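Local structure of calcineurin-like phosphoesterase domain-containing protein (1XM7) at residues H11-N16 against N61-I66; N36-L41 against K68-R73; K74-G79 against D93-F98; L142-H147 against I167-E172. The protein is of unknown function but belongs to the calcineurin-like phosphoesterase family and is therefore probably a hydrolase, perhaps acting on phosphate esters. All coordinates share one frame; numbering follows the deposited sequence.

Interaction 1. Residues H11-N16 against N61-I66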
loop_
_atom_site.group_PDB
_atom_site.type_symbol
_atom_site.label_atom_id
_atom_site.label_comp_id
_atom_site.label_asym_id
_atom_site.label_seq_id
_atom_site.Cartn_x
_atom_site.Cartn_y
_atom_site.Cartn_z
ATOM N N HIS A 11 6.350 -5.178 4.281
ATOM C CA HIS A 11 7.277 -6.293 4.410
ATOM C C HIS A 11 7.669 -6.582 5.856
ATOM O O HIS A 11 8.847 -6.805 6.156
ATOM C CB HIS A 11 8.551 -6.028 3.598
ATOM C CG HIS A 11 8.419 -6.318 2.131
ATOM N ND1 HIS A 11 7.819 -5.447 1.246
ATOM C CD2 HIS A 11 8.810 -7.387 1.397
ATOM C CE1 HIS A 11 7.847 -5.966 0.032
ATOM N NE2 HIS A 11 8.443 -7.142 0.096
ATOM N N PHE A 12 6.691 -6.570 6.755
ATOM C CA PHE A 12 6.976 -6.851 8.152
ATOM C C PHE A 12 7.692 -8.185 8.241
ATOM O O PHE A 12 7.273 -9.159 7.632
ATOM C CB PHE A 12 5.690 -6.920 8.973
ATOM C CG PHE A 12 5.030 -5.591 9.188
ATOM C CD1 PHE A 12 5.713 -4.552 9.811
ATOM C CD2 PHE A 12 3.705 -5.393 8.814
ATOM C CE1 PHE A 12 5.085 -3.334 10.065
ATOM C CE2 PHE A 12 3.067 -4.179 9.063
ATOM C CZ PHE A 12 3.757 -3.148 9.691
ATOM N N TYR A 13 8.785 -8.209 8.995
ATOM C CA TYR A 13 9.568 -9.419 9.196
ATOM C C TYR A 13 10.410 -9.852 8.015
ATOM O O TYR A 13 11.042 -10.906 8.063
ATOM C CB TYR A 13 8.664 -10.572 9.634
ATOM C CG TYR A 13 8.160 -10.436 11.054
ATOM C CD1 TYR A 13 6.808 -10.226 11.325
ATOM C CD2 TYR A 13 9.038 -10.522 12.130
ATOM C CE1 TYR A 13 6.348 -10.111 12.632
ATOM C CE2 TYR A 13 8.589 -10.407 13.439
ATOM C CZ TYR A 13 7.250 -10.203 13.681
ATOM O OH TYR A 13 6.825 -10.067 14.974
ATOM N N HIS A 14 10.419 -9.066 6.945
ATOM C CA HIS A 14 11.256 -9.426 5.805
ATOM C C HIS A 14 12.646 -8.837 6.051
ATOM O O HIS A 14 13.088 -7.891 5.384
ATOM C CB HIS A 14 10.702 -8.897 4.485
ATOM C CG HIS A 14 11.413 -9.454 3.288
ATOM N ND1 HIS A 14 11.197 -8.999 2.005
ATOM C CD2 HIS A 14 12.346 -10.433 3.189
ATOM C CE1 HIS A 14 11.969 -9.670 1.169
ATOM N NE2 HIS A 14 12.675 -10.545 1.861
ATOM N N GLU A 15 13.309 -9.426 7.036
ATOM C CA GLU A 15 14.641 -9.052 7.496
ATOM C C GLU A 15 15.647 -8.853 6.371
ATOM O O GLU A 15 16.480 -7.957 6.433
ATOM C CB GLU A 15 15.113 -10.153 8.438
ATOM C CG GLU A 15 16.391 -9.941 9.199
ATOM C CD GLU A 15 16.678 -11.150 10.098
ATOM O OE1 GLU A 15 17.029 -12.233 9.560
ATOM O OE2 GLU A 15 16.525 -11.030 11.341
ATOM N N ASN A 16 15.549 -9.689 5.343
ATOM C CA ASN A 16 16.466 -9.654 4.212
ATOM C C ASN A 16 16.349 -8.438 3.312
ATOM O O ASN A 16 17.280 -8.112 2.571
ATOM C CB ASN A 16 16.283 -10.925 3.382
ATOM C CG ASN A 16 17.558 -11.354 2.691
ATOM O OD1 ASN A 16 18.650 -11.239 3.257
ATOM N ND2 ASN A 16 17.430 -11.870 1.472
ATOM N N ASN A 61 8.119 -10.683 17.456
ATOM C CA ASN A 61 8.414 -9.369 18.024
ATOM C C ASN A 61 7.186 -8.493 18.303
ATOM O O ASN A 61 7.320 -7.307 18.608
ATOM C CB ASN A 61 9.391 -8.628 17.114
ATOM C CG ASN A 61 10.798 -9.183 17.202
ATOM O OD1 ASN A 61 11.481 -9.012 18.206
ATOM N ND2 ASN A 61 11.234 -9.856 16.151
ATOM N N GLU A 62 5.996 -9.079 18.202
ATOM C CA GLU A 62 4.747 -8.375 18.472
ATOM C C GLU A 62 4.345 -7.393 17.387
ATOM O O GLU A 62 3.348 -6.678 17.536
ATOM C CB GLU A 62 4.825 -7.608 19.797
ATOM C CG GLU A 62 5.379 -8.384 20.998
ATOM C CD GLU A 62 4.690 -9.712 21.222
ATOM O OE1 GLU A 62 3.499 -9.845 20.853
ATOM O OE2 GLU A 62 5.344 -10.623 21.782
ATOM N N TYR A 63 5.102 -7.347 16.301
ATOM C CA TYR A 63 4.769 -6.414 15.241
ATOM C C TYR A 63 3.310 -6.557 14.812
ATOM O O TYR A 63 2.577 -5.569 14.721
ATOM C CB TYR A 63 5.692 -6.610 14.029
ATOM C CG TYR A 63 7.165 -6.334 14.291
ATOM C CD1 TYR A 63 7.561 -5.417 15.267
ATOM C CD2 TYR A 63 8.162 -6.989 13.560
ATOM C CE1 TYR A 63 8.904 -5.164 15.513
ATOM C CE2 TYR A 63 9.511 -6.741 13.800
ATOM C CZ TYR A 63 9.874 -5.827 14.783
ATOM O OH TYR A 63 11.203 -5.591 15.063
ATOM N N LEU A 64 2.880 -7.790 14.571
ATOM C CA LEU A 64 1.517 -8.032 14.126
ATOM C C LEU A 64 0.469 -7.776 15.202
ATOM O O LEU A 64 -0.603 -7.245 14.915
ATOM C CB LEU A 64 1.382 -9.461 13.575
ATOM C CG LEU A 64 2.275 -9.800 12.373
ATOM C CD1 LEU A 64 1.785 -11.086 11.737
ATOM C CD2 LEU A 64 2.255 -8.663 11.350
ATOM N N ARG A 65 0.774 -8.158 16.435
ATOM C CA ARG A 65 -0.154 -7.948 17.533
ATOM C C ARG A 65 -0.340 -6.435 17.662
ATOM O O ARG A 65 -1.454 -5.950 17.840
ATOM C CB ARG A 65 0.424 -8.547 18.822
ATOM C CG ARG A 65 -0.574 -8.674 19.979
ATOM C CD ARG A 65 -0.028 -9.536 21.143
ATOM N NE ARG A 65 0.140 -10.944 20.763
ATOM C CZ ARG A 65 0.581 -11.911 21.573
ATOM N NH1 ARG A 65 0.904 -11.638 22.835
ATOM N NH2 ARG A 65 0.718 -13.153 21.113
ATOM N N ILE A 66 0.760 -5.697 17.542
ATOM C CA ILE A 66 0.728 -4.243 17.636
ATOM C C ILE A 66 -0.130 -3.665 16.515
ATOM O O ILE A 66 -1.009 -2.831 16.754
ATOM C CB ILE A 66 2.156 -3.651 17.560
ATOM C CG1 ILE A 66 2.928 -4.024 18.825
ATOM C CG2 ILE A 66 2.095 -2.135 17.390
ATOM C CD1 ILE A 66 4.399 -3.699 18.761
#
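The Y13 ring receives CD2 of Y63 on one face, at 3.3 Å from Y13 CZ and displaced toward the phenol end, while its in-plane edge meets the backbone N of N61. The two tyrosine rings are tilted 42° apart with centroids 4.8 Å from each other, an oblique pairing that is neither a flat stack nor edge-to-face. N61 CB lies over the centre of one face of the Y63 ring, and L64 CG reaches the Y13 edge at CE1, 4.1 Å away. With its CG set beside the backbone N (chi1 -72°), Y13 carries its hydroxyl to the start of helix 63-69. There the hydroxyl oxygen accepts a hydrogen bond from N61 N at 2.9 Å (148° at the hydrogen) and also bonds to D59, whose carboxylate takes the amides of L64 and R65 as well; phenol and helix start thus share one acidic group. F12 adds a looser apolar touch, CD2 to L64 CD2 at 4.4 Å. A type II turn from H11 to H14, closed by H14 N to H11 O, presents F12 and Y13 to the helix. The turn lies in the loop between strand 4-7 and helix 17-20. F12 and Y63 both rest on helix 29-38, F12 at E30 and L34 and Y63 at E30 and I31, and L64 packs on F53 and Y91.

Interaction 2. Residues N36-L41 against K68-R73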
loop_
_atom_site.group_PDB
_atom_site.type_symbol
_atom_site.label_atom_id
_atom_site.label_comp_id
_atom_site.label_asym_id
_atom_site.label_seq_id
_atom_site.Cartn_x
_atom_site.Cartn_y
_atom_site.Cartn_z
ATOM N N ASN A 36 4.779 5.514 13.040
ATOM C CA ASN A 36 4.147 6.541 12.207
ATOM C C ASN A 36 2.659 6.335 11.998
ATOM O O ASN A 36 1.935 7.277 11.675
ATOM C CB ASN A 36 4.855 6.632 10.857
ATOM C CG ASN A 36 6.217 7.312 10.961
ATOM O OD1 ASN A 36 7.125 7.034 10.175
ATOM N ND2 ASN A 36 6.361 8.216 11.929
ATOM N N LEU A 37 2.202 5.102 12.175
ATOM C CA LEU A 37 0.785 4.810 12.029
ATOM C C LEU A 37 0.144 5.116 13.357
ATOM O O LEU A 37 -0.980 5.613 13.422
ATOM C CB LEU A 37 0.554 3.339 11.701
ATOM C CG LEU A 37 0.966 2.881 10.308
ATOM C CD1 LEU A 37 0.817 1.381 10.245
ATOM C CD2 LEU A 37 0.118 3.565 9.238
ATOM N N LEU A 38 0.882 4.814 14.419
ATOM C CA LEU A 38 0.399 5.038 15.769
ATOM C C LEU A 38 -0.009 6.489 15.993
ATOM O O LEU A 38 -1.110 6.776 16.483
ATOM C CB LEU A 38 1.480 4.665 16.782
ATOM C CG LEU A 38 0.985 4.122 18.126
ATOM C CD1 LEU A 38 2.162 4.049 19.089
ATOM C CD2 LEU A 38 -0.106 5.005 18.696
ATOM N N LYS A 39 0.878 7.408 15.632
ATOM C CA LYS A 39 0.584 8.810 15.844
ATOM C C LYS A 39 -0.120 9.469 14.689
ATOM O O LYS A 39 0.352 10.460 14.151
ATOM C CB LYS A 39 1.863 9.578 16.193
ATOM C CG LYS A 39 3.078 9.246 15.361
ATOM C CD LYS A 39 4.282 9.954 15.962
ATOM C CE LYS A 39 5.543 9.737 15.156
ATOM N NZ LYS A 39 6.591 10.695 15.594
ATOM N N VAL A 40 -1.276 8.934 14.334
ATOM C CA VAL A 40 -2.036 9.466 13.221
ATOM C C VAL A 40 -3.440 8.849 13.178
ATOM O O VAL A 40 -4.448 9.565 13.127
ATOM C CB VAL A 40 -1.255 9.207 11.911
ATOM C CG1 VAL A 40 -2.178 8.722 10.804
ATOM C CG2 VAL A 40 -0.529 10.471 11.503
ATOM N N LEU A 41 -3.500 7.523 13.225
ATOM C CA LEU A 41 -4.768 6.819 13.187
ATOM C C LEU A 41 -5.652 7.147 14.363
ATOM O O LEU A 41 -5.182 7.275 15.495
ATOM C CB LEU A 41 -4.548 5.313 13.185
ATOM C CG LEU A 41 -3.912 4.708 11.943
ATOM C CD1 LEU A 41 -3.748 3.201 12.146
ATOM C CD2 LEU A 41 -4.785 5.011 10.738
ATOM N N LYS A 68 -2.488 -5.042 14.877
ATOM C CA LYS A 68 -3.862 -5.405 15.173
ATOM C C LYS A 68 -4.465 -4.431 16.182
ATOM O O LYS A 68 -5.617 -4.031 16.059
ATOM C CB LYS A 68 -3.893 -6.835 15.723
ATOM C CG LYS A 68 -5.242 -7.529 15.653
ATOM C CD LYS A 68 -5.174 -8.938 16.241
ATOM C CE LYS A 68 -6.535 -9.643 16.146
ATOM N NZ LYS A 68 -6.507 -11.062 16.639
ATOM N N ALA A 69 -3.671 -4.036 17.171
ATOM C CA ALA A 69 -4.128 -3.127 18.214
ATOM C C ALA A 69 -4.420 -1.717 17.719
ATOM O O ALA A 69 -5.260 -1.019 18.291
ATOM C CB ALA A 69 -3.103 -3.077 19.332
ATOM N N LEU A 70 -3.737 -1.290 16.661
ATOM C CA LEU A 70 -3.938 0.059 16.132
ATOM C C LEU A 70 -5.402 0.410 15.915
ATOM O O LEU A 70 -6.204 -0.441 15.567
ATOM C CB LEU A 70 -3.171 0.241 14.818
ATOM C CG LEU A 70 -1.646 0.287 14.943
ATOM C CD1 LEU A 70 -1.028 0.453 13.575
ATOM C CD2 LEU A 70 -1.237 1.434 15.856
ATOM N N PRO A 71 -5.770 1.675 16.132
ATOM C CA PRO A 71 -7.163 2.084 15.939
ATOM C C PRO A 71 -7.549 2.246 14.463
ATOM O O PRO A 71 -6.702 2.183 13.578
ATOM C CB PRO A 71 -7.241 3.391 16.727
ATOM C CG PRO A 71 -5.868 3.957 16.566
ATOM C CD PRO A 71 -4.989 2.751 16.770
ATOM N N GLY A 72 -8.839 2.433 14.202
ATOM C CA GLY A 72 -9.308 2.605 12.839
ATOM C C GLY A 72 -9.648 1.308 12.126
ATOM O O GLY A 72 -9.315 0.219 12.596
ATOM N N ARG A 73 -10.338 1.429 10.995
ATOM C CA ARG A 73 -10.709 0.274 10.178
ATOM C C ARG A 73 -9.505 -0.066 9.289
ATOM O O ARG A 73 -8.771 0.816 8.859
ATOM C CB ARG A 73 -11.941 0.621 9.327
ATOM C CG ARG A 73 -12.193 -0.282 8.123
ATOM C CD ARG A 73 -13.615 -0.106 7.574
ATOM N NE ARG A 73 -14.597 -0.595 8.545
ATOM C CZ ARG A 73 -15.127 -1.819 8.550
ATOM N NH1 ARG A 73 -14.792 -2.708 7.622
ATOM N NH2 ARG A 73 -15.979 -2.167 9.508
#
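L70 pushes its branched end against helix 29-38 and the turn that follows it, and the apolar contacts centre on this residue. Its CD1 meets L37 CB at 3.8 Å, its CD2 rests 4.0 Å from L38 CA, and L41 CD1 comes to L70 CB at 4.0 Å. Each of these three leucines crosses L70 at about a right angle. P71 extends the patch: its CG packs 3.9 Å from L41 CB. With chi1 -70° setting CG beside the backbone N and chi2 extended, L70 CD1 faces L37 and CD2 faces L38.

The polar bonds here lie within one segment or reach K74. L41 N bonds to L37 O at 3.2 Å across the helix end. The carbonyls of L70 and G72 accept from K74 NZ, with a weak bond to P71 O, so one ammonium group meets three carbonyls. L41 CD1 lies 3.4 Å from P71 O, a van der Waals contact of the methyl with the carbonyl oxygen. G72, at phi 88° and psi 166°, has angles that call for glycine.

The contact joins the C-terminal ends of two neighbouring helices in successive beta-alpha-beta crossovers, where helix 29-38 links strands 4-7 and 46-49 and helix 63-69 links 46-49 and 73-77, beside the parallel strands, as in the alpha/beta architecture of calcineurin-like phosphoesterases.

Interaction 3. Residues K74-G79 against D93-F98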
loop_
_atom_site.group_PDB
_atom_site.type_symbol
_atom_site.label_atom_id
_atom_site.label_comp_id
_atom_site.label_asym_id
_atom_site.label_seq_id
_atom_site.Cartn_x
_atom_site.Cartn_y
_atom_site.Cartn_z
ATOM N N LYS A 74 -9.288 -1.347 9.027
ATOM C CA LYS A 74 -8.162 -1.761 8.196
ATOM C C LYS A 74 -8.606 -2.688 7.078
ATOM O O LYS A 74 -9.222 -3.721 7.325
ATOM C CB LYS A 74 -7.106 -2.453 9.063
ATOM C CG LYS A 74 -6.574 -1.543 10.156
ATOM C CD LYS A 74 -5.689 -2.264 11.158
ATOM C CE LYS A 74 -5.308 -1.335 12.313
ATOM N NZ LYS A 74 -6.496 -1.009 13.141
ATOM N N ILE A 75 -8.311 -2.310 5.841
ATOM C CA ILE A 75 -8.683 -3.153 4.717
ATOM C C ILE A 75 -7.423 -3.393 3.890
ATOM O O ILE A 75 -6.539 -2.536 3.839
ATOM C CB ILE A 75 -9.825 -2.502 3.863
ATOM C CG1 ILE A 75 -9.259 -1.802 2.641
ATOM C CG2 ILE A 75 -10.610 -1.495 4.692
ATOM C CD1 ILE A 75 -9.096 -2.717 1.469
ATOM N N LEU A 76 -7.333 -4.564 3.266
ATOM C CA LEU A 76 -6.165 -4.921 2.462
ATOM C C LEU A 76 -6.489 -5.219 1.001
ATOM O O LEU A 76 -7.554 -5.764 0.684
ATOM C CB LEU A 76 -5.457 -6.154 3.062
ATOM C CG LEU A 76 -4.487 -6.944 2.154
ATOM C CD1 LEU A 76 -3.204 -6.153 1.947
ATOM C CD2 LEU A 76 -4.153 -8.298 2.773
ATOM N N VAL A 77 -5.561 -4.837 0.123
ATOM C CA VAL A 77 -5.658 -5.118 -1.301
ATOM C C VAL A 77 -4.395 -5.944 -1.496
ATOM O O VAL A 77 -3.274 -5.429 -1.424
ATOM C CB VAL A 77 -5.591 -3.847 -2.174
ATOM C CG1 VAL A 77 -5.816 -4.217 -3.641
ATOM C CG2 VAL A 77 -6.644 -2.843 -1.718
ATOM N N MET A 78 -4.596 -7.237 -1.711
ATOM C CA MET A 78 -3.522 -8.203 -1.865
ATOM C C MET A 78 -2.443 -7.985 -2.907
ATOM O O MET A 78 -2.715 -7.677 -4.063
ATOM C CB MET A 78 -4.139 -9.584 -2.057
ATOM C CG MET A 78 -5.017 -9.989 -0.884
ATOM S SD MET A 78 -5.784 -11.561 -1.067
ATOM C CE MET A 78 -4.485 -12.574 -0.594
ATOM N N GLY A 79 -1.206 -8.163 -2.455
ATOM C CA GLY A 79 -0.035 -8.048 -3.306
ATOM C C GLY A 79 0.448 -9.454 -3.659
ATOM O O GLY A 79 -0.138 -10.444 -3.217
ATOM N N ASP A 93 -10.157 -5.973 8.276
ATOM C CA ASP A 93 -11.609 -6.083 8.358
ATOM C C ASP A 93 -12.182 -6.449 7.003
ATOM O O ASP A 93 -13.211 -7.115 6.914
ATOM C CB ASP A 93 -12.199 -4.759 8.824
ATOM C CG ASP A 93 -11.611 -4.305 10.142
ATOM O OD1 ASP A 93 -10.843 -3.323 10.164
ATOM O OD2 ASP A 93 -11.910 -4.946 11.168
ATOM N N GLU A 94 -11.506 -6.001 5.952
ATOM C CA GLU A 94 -11.915 -6.275 4.576
ATOM C C GLU A 94 -10.668 -6.627 3.772
ATOM O O GLU A 94 -9.608 -6.017 3.947
ATOM C CB GLU A 94 -12.580 -5.039 3.949
ATOM C CG GLU A 94 -13.896 -4.571 4.605
ATOM C CD GLU A 94 -14.324 -3.153 4.176
ATOM O OE1 GLU A 94 -14.257 -2.844 2.963
ATOM O OE2 GLU A 94 -14.740 -2.347 5.047
ATOM N N ILE A 95 -10.789 -7.617 2.902
ATOM C CA ILE A 95 -9.677 -8.016 2.051
ATOM C C ILE A 95 -10.199 -8.149 0.626
ATOM O O ILE A 95 -11.196 -8.827 0.373
ATOM C CB ILE A 95 -9.071 -9.360 2.491
ATOM C CG1 ILE A 95 -8.503 -9.229 3.903
ATOM C CG2 ILE A 95 -7.978 -9.776 1.530
ATOM C CD1 ILE A 95 -7.951 -10.509 4.454
ATOM N N TYR A 96 -9.525 -7.476 -0.295
ATOM C CA TYR A 96 -9.888 -7.502 -1.703
ATOM C C TYR A 96 -8.705 -8.135 -2.415
ATOM O O TYR A 96 -7.586 -7.630 -2.330
ATOM C CB TYR A 96 -10.134 -6.072 -2.173
ATOM C CG TYR A 96 -11.316 -5.464 -1.471
ATOM C CD1 TYR A 96 -12.615 -5.772 -1.871
ATOM C CD2 TYR A 96 -11.148 -4.663 -0.350
ATOM C CE1 TYR A 96 -13.717 -5.309 -1.172
ATOM C CE2 TYR A 96 -12.248 -4.191 0.364
ATOM C CZ TYR A 96 -13.531 -4.523 -0.056
ATOM O OH TYR A 96 -14.630 -4.084 0.646
ATOM N N ASP A 97 -8.942 -9.241 -3.113
ATOM C CA ASP A 97 -7.844 -9.938 -3.758
ATOM C C ASP A 97 -7.111 -9.256 -4.905
ATOM O O ASP A 97 -6.024 -9.700 -5.273
ATOM C CB ASP A 97 -8.272 -11.351 -4.173
ATOM C CG ASP A 97 -9.527 -11.364 -4.998
ATOM O OD1 ASP A 97 -10.593 -11.013 -4.452
ATOM O OD2 ASP A 97 -9.441 -11.730 -6.189
ATOM N N PHE A 98 -7.665 -8.197 -5.484
ATOM C CA PHE A 98 -6.929 -7.537 -6.553
ATOM C C PHE A 98 -7.058 -6.026 -6.631
ATOM O O PHE A 98 -6.070 -5.348 -6.886
ATOM C CB PHE A 98 -7.265 -8.137 -7.914
ATOM C CG PHE A 98 -6.383 -7.624 -9.033
ATOM C CD1 PHE A 98 -6.830 -6.628 -9.899
ATOM C CD2 PHE A 98 -5.096 -8.124 -9.203
ATOM C CE1 PHE A 98 -6.015 -6.142 -10.911
ATOM C CE2 PHE A 98 -4.271 -7.639 -10.216
ATOM C CZ PHE A 98 -4.735 -6.646 -11.071
HETATM O O HOH W 1 -3.579 -5.796 -5.907
#
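Strand segments 74-77 and 94-96 run parallel, 12° apart in direction, the two strands of the beta-alpha-beta unit formed by strand 73-77, helix 85-88 and strand 94-96. At the start of the ladder D93 serves both backbone polar atoms of K74: its OD1 accepts from K74 N at 2.8 Å in an almost straight bond (174°), and its own N donates to K74 O at 2.6 Å. The ladder continues with L76 N to E94 O, 2.8 Å, then Y96 N to L76 O, also 2.8 Å, and ends at M78 N to Y96 O, 3.1 Å. The N and O of I75 point instead to strand 46-49, where L47 and H49 pair with them, so strand 73-77 is bonded on both edges.

On the face of I75, E94 and Y96, the phenol of Y96 donates to E94 OE1 at 2.7 Å on the anti side of the carboxylate, somewhat out of its plane; E94 OE2 is held by R73. I75 CD1 meets the Y96 ring in its plane, 3.4 Å from CD2. A leucine at Y96 would probably leave E94 OE1 without its donor and I75 without the flat ring edge. On the side of L76 and I95, I95 CG2 meets M78 CG. Past the ladder, a single water donates to M78 O and to F98 O, the latter 2.7 Å away.

Interaction 4. Residues L142-H147 against I167-E172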
loop_
_atom_site.group_PDB
_atom_site.type_symbol
_atom_site.label_atom_id
_atom_site.label_comp_id
_atom_site.label_asym_id
_atom_site.label_seq_id
_atom_site.Cartn_x
_atom_site.Cartn_y
_atom_site.Cartn_z
ATOM N N LEU A 142 -7.934 8.573 -10.330
ATOM C CA LEU A 142 -6.628 8.343 -9.739
ATOM C C LEU A 142 -6.390 6.884 -9.373
ATOM O O LEU A 142 -7.325 6.128 -9.110
ATOM C CB LEU A 142 -6.478 9.213 -8.492
ATOM C CG LEU A 142 -5.233 9.031 -7.627
ATOM C CD1 LEU A 142 -3.976 9.455 -8.395
ATOM C CD2 LEU A 142 -5.405 9.847 -6.344
ATOM N N LEU A 143 -5.119 6.499 -9.374
ATOM C CA LEU A 143 -4.724 5.154 -9.005
ATOM C C LEU A 143 -3.721 5.267 -7.882
ATOM O O LEU A 143 -2.705 5.931 -8.022
ATOM C CB LEU A 143 -4.064 4.423 -10.175
ATOM C CG LEU A 143 -3.378 3.091 -9.823
ATOM C CD1 LEU A 143 -4.404 2.099 -9.300
ATOM C CD2 LEU A 143 -2.672 2.526 -11.044
ATOM N N ILE A 144 -4.028 4.644 -6.754
ATOM C CA ILE A 144 -3.110 4.637 -5.630
ATOM C C ILE A 144 -2.632 3.192 -5.613
ATOM O O ILE A 144 -3.446 2.263 -5.600
ATOM C CB ILE A 144 -3.825 4.966 -4.317
ATOM C CG1 ILE A 144 -4.522 6.314 -4.449
ATOM C CG2 ILE A 144 -2.822 5.004 -3.163
ATOM C CD1 ILE A 144 -5.051 6.845 -3.150
ATOM N N HIS A 145 -1.318 3.003 -5.649
ATOM C CA HIS A 145 -0.754 1.657 -5.666
ATOM C C HIS A 145 0.523 1.563 -4.846
ATOM O O HIS A 145 0.895 2.493 -4.142
ATOM C CB HIS A 145 -0.443 1.256 -7.105
ATOM C CG HIS A 145 0.643 2.074 -7.720
ATOM N ND1 HIS A 145 1.955 1.988 -7.312
ATOM C CD2 HIS A 145 0.603 3.054 -8.653
ATOM C CE1 HIS A 145 2.677 2.882 -7.964
ATOM N NE2 HIS A 145 1.880 3.543 -8.783
ATOM N N GLY A 146 1.175 0.413 -4.941
ATOM C CA GLY A 146 2.431 0.194 -4.250
ATOM C C GLY A 146 3.347 -0.572 -5.193
ATOM O O GLY A 146 3.586 -0.154 -6.330
ATOM N N HIS A 147 3.879 -1.686 -4.712
ATOM C CA HIS A 147 4.726 -2.546 -5.519
ATOM C C HIS A 147 6.090 -2.018 -5.988
ATOM O O HIS A 147 7.076 -2.747 -5.910
ATOM C CB HIS A 147 3.920 -3.035 -6.724
ATOM C CG HIS A 147 4.606 -4.106 -7.512
ATOM N ND1 HIS A 147 5.410 -3.833 -8.597
ATOM C CD2 HIS A 147 4.627 -5.451 -7.354
ATOM C CE1 HIS A 147 5.897 -4.963 -9.075
ATOM N NE2 HIS A 147 5.436 -5.960 -8.338
ATOM N N ILE A 167 -0.204 7.610 -7.482
ATOM C CA ILE A 167 0.651 7.928 -6.351
ATOM C C ILE A 167 1.073 6.606 -5.726
ATOM O O ILE A 167 0.247 5.718 -5.512
ATOM C CB ILE A 167 -0.071 8.780 -5.301
ATOM C CG1 ILE A 167 0.355 8.308 -3.913
ATOM C CG2 ILE A 167 -1.568 8.743 -5.523
ATOM C CD1 ILE A 167 -0.582 8.690 -2.815
ATOM N N ASN A 168 2.363 6.489 -5.437
ATOM C CA ASN A 168 2.932 5.276 -4.876
ATOM C C ASN A 168 2.863 5.278 -3.352
ATOM O O ASN A 168 3.556 6.062 -2.707
ATOM C CB ASN A 168 4.387 5.161 -5.322
ATOM C CG ASN A 168 4.962 3.788 -5.090
ATOM O OD1 ASN A 168 4.608 3.115 -4.128
ATOM N ND2 ASN A 168 5.869 3.368 -5.964
ATOM N N ALA A 169 2.041 4.394 -2.782
ATOM C CA ALA A 169 1.877 4.297 -1.330
ATOM C C ALA A 169 2.940 3.450 -0.612
ATOM O O ALA A 169 2.868 3.261 0.604
ATOM C CB ALA A 169 0.511 3.758 -1.016
ATOM N N ASN A 170 3.917 2.945 -1.363
ATOM C CA ASN A 170 4.991 2.119 -0.807
ATOM C C ASN A 170 5.765 2.892 0.252
ATOM O O ASN A 170 6.178 4.021 0.019
ATOM C CB ASN A 170 5.943 1.681 -1.927
ATOM C CG ASN A 170 7.046 0.751 -1.441
ATOM O OD1 ASN A 170 7.383 -0.225 -2.113
ATOM N ND2 ASN A 170 7.621 1.053 -0.284
ATOM N N VAL A 171 5.968 2.273 1.409
ATOM C CA VAL A 171 6.683 2.915 2.510
ATOM C C VAL A 171 8.027 3.499 2.106
ATOM O O VAL A 171 8.370 4.602 2.513
ATOM C CB VAL A 171 6.915 1.932 3.679
ATOM C CG1 VAL A 171 5.596 1.595 4.340
ATOM C CG2 VAL A 171 7.596 0.668 3.177
ATOM N N GLU A 172 8.780 2.762 1.296
ATOM C CA GLU A 172 10.098 3.208 0.855
ATOM C C GLU A 172 10.120 4.563 0.142
ATOM O O GLU A 172 11.163 5.213 0.065
ATOM C CB GLU A 172 10.738 2.154 -0.053
ATOM C CG GLU A 172 11.025 0.833 0.628
ATOM C CD GLU A 172 11.910 -0.064 -0.212
ATOM O OE1 GLU A 172 12.168 -1.205 0.202
ATOM O OE2 GLU A 172 12.356 0.370 -1.289
#
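I167 and N168 lie along I144 and H145 as a short parallel pair, joined first by backbone hydrogen bonds. I167 N donates to L143 O and H145 N to I167 O, both at 3.1 Å; A169 N to H145 O is shorter, 2.6 Å, and meets the carbonyl nearly end-on.

The apolar contact is on the face of I144 and I167. I167 CG2 fits against L142 CD1 at 3.8 Å and I144 CG1 at 4.0 Å, and I144 and I167 lie alongside each other pointing the same way.

Polar side chains hold the far end. H145, its CG between backbone N and carbonyl carbon (chi1 66°), turns its ring so that I167 O sits over one face, while ND1 donates to G146 O at 2.9 Å. H145 NE2 is buried without a partner in the model. N168 OD1 accepts from N170 N at 2.9 Å, an Asx turn, and its amide, 58° from the H145 ring plane, also reaches V148 O through ND2. An alanine in place of N168 would probably unfasten that turn and leave V148 O without this donor.

The strand ends at the G146-H147-V148-H149 signature of calcineurin-like phosphoesterases, whose histidines commonly belong to the metal site in relatives; here H147 N donates to D9 OD1, consistent with a place at the probable active site.

Along the chain, interactions 1 and 2 interleave, then 3 and 4 follow in series. Interactions 1 and 2, centres about 15 Å apart, both use helix 63-69, against the loop after strand 4-7 and the end of helix 29-38. Helix 63-69 leads into strand 73-77 of interaction 3, and interactions 2 and 3 are tied by a salt bridge, R73 NH1 to E94 OE2 at 2.6 Å. Interaction 3 builds the edge of the five-strand sheet and interaction 4 that of the four-strand sheet, with centres about 14 Å apart. The segments of interactions 1, 3 and 4 carry H11, G79 and G146-H147 of the family's motifs, consistent with one site.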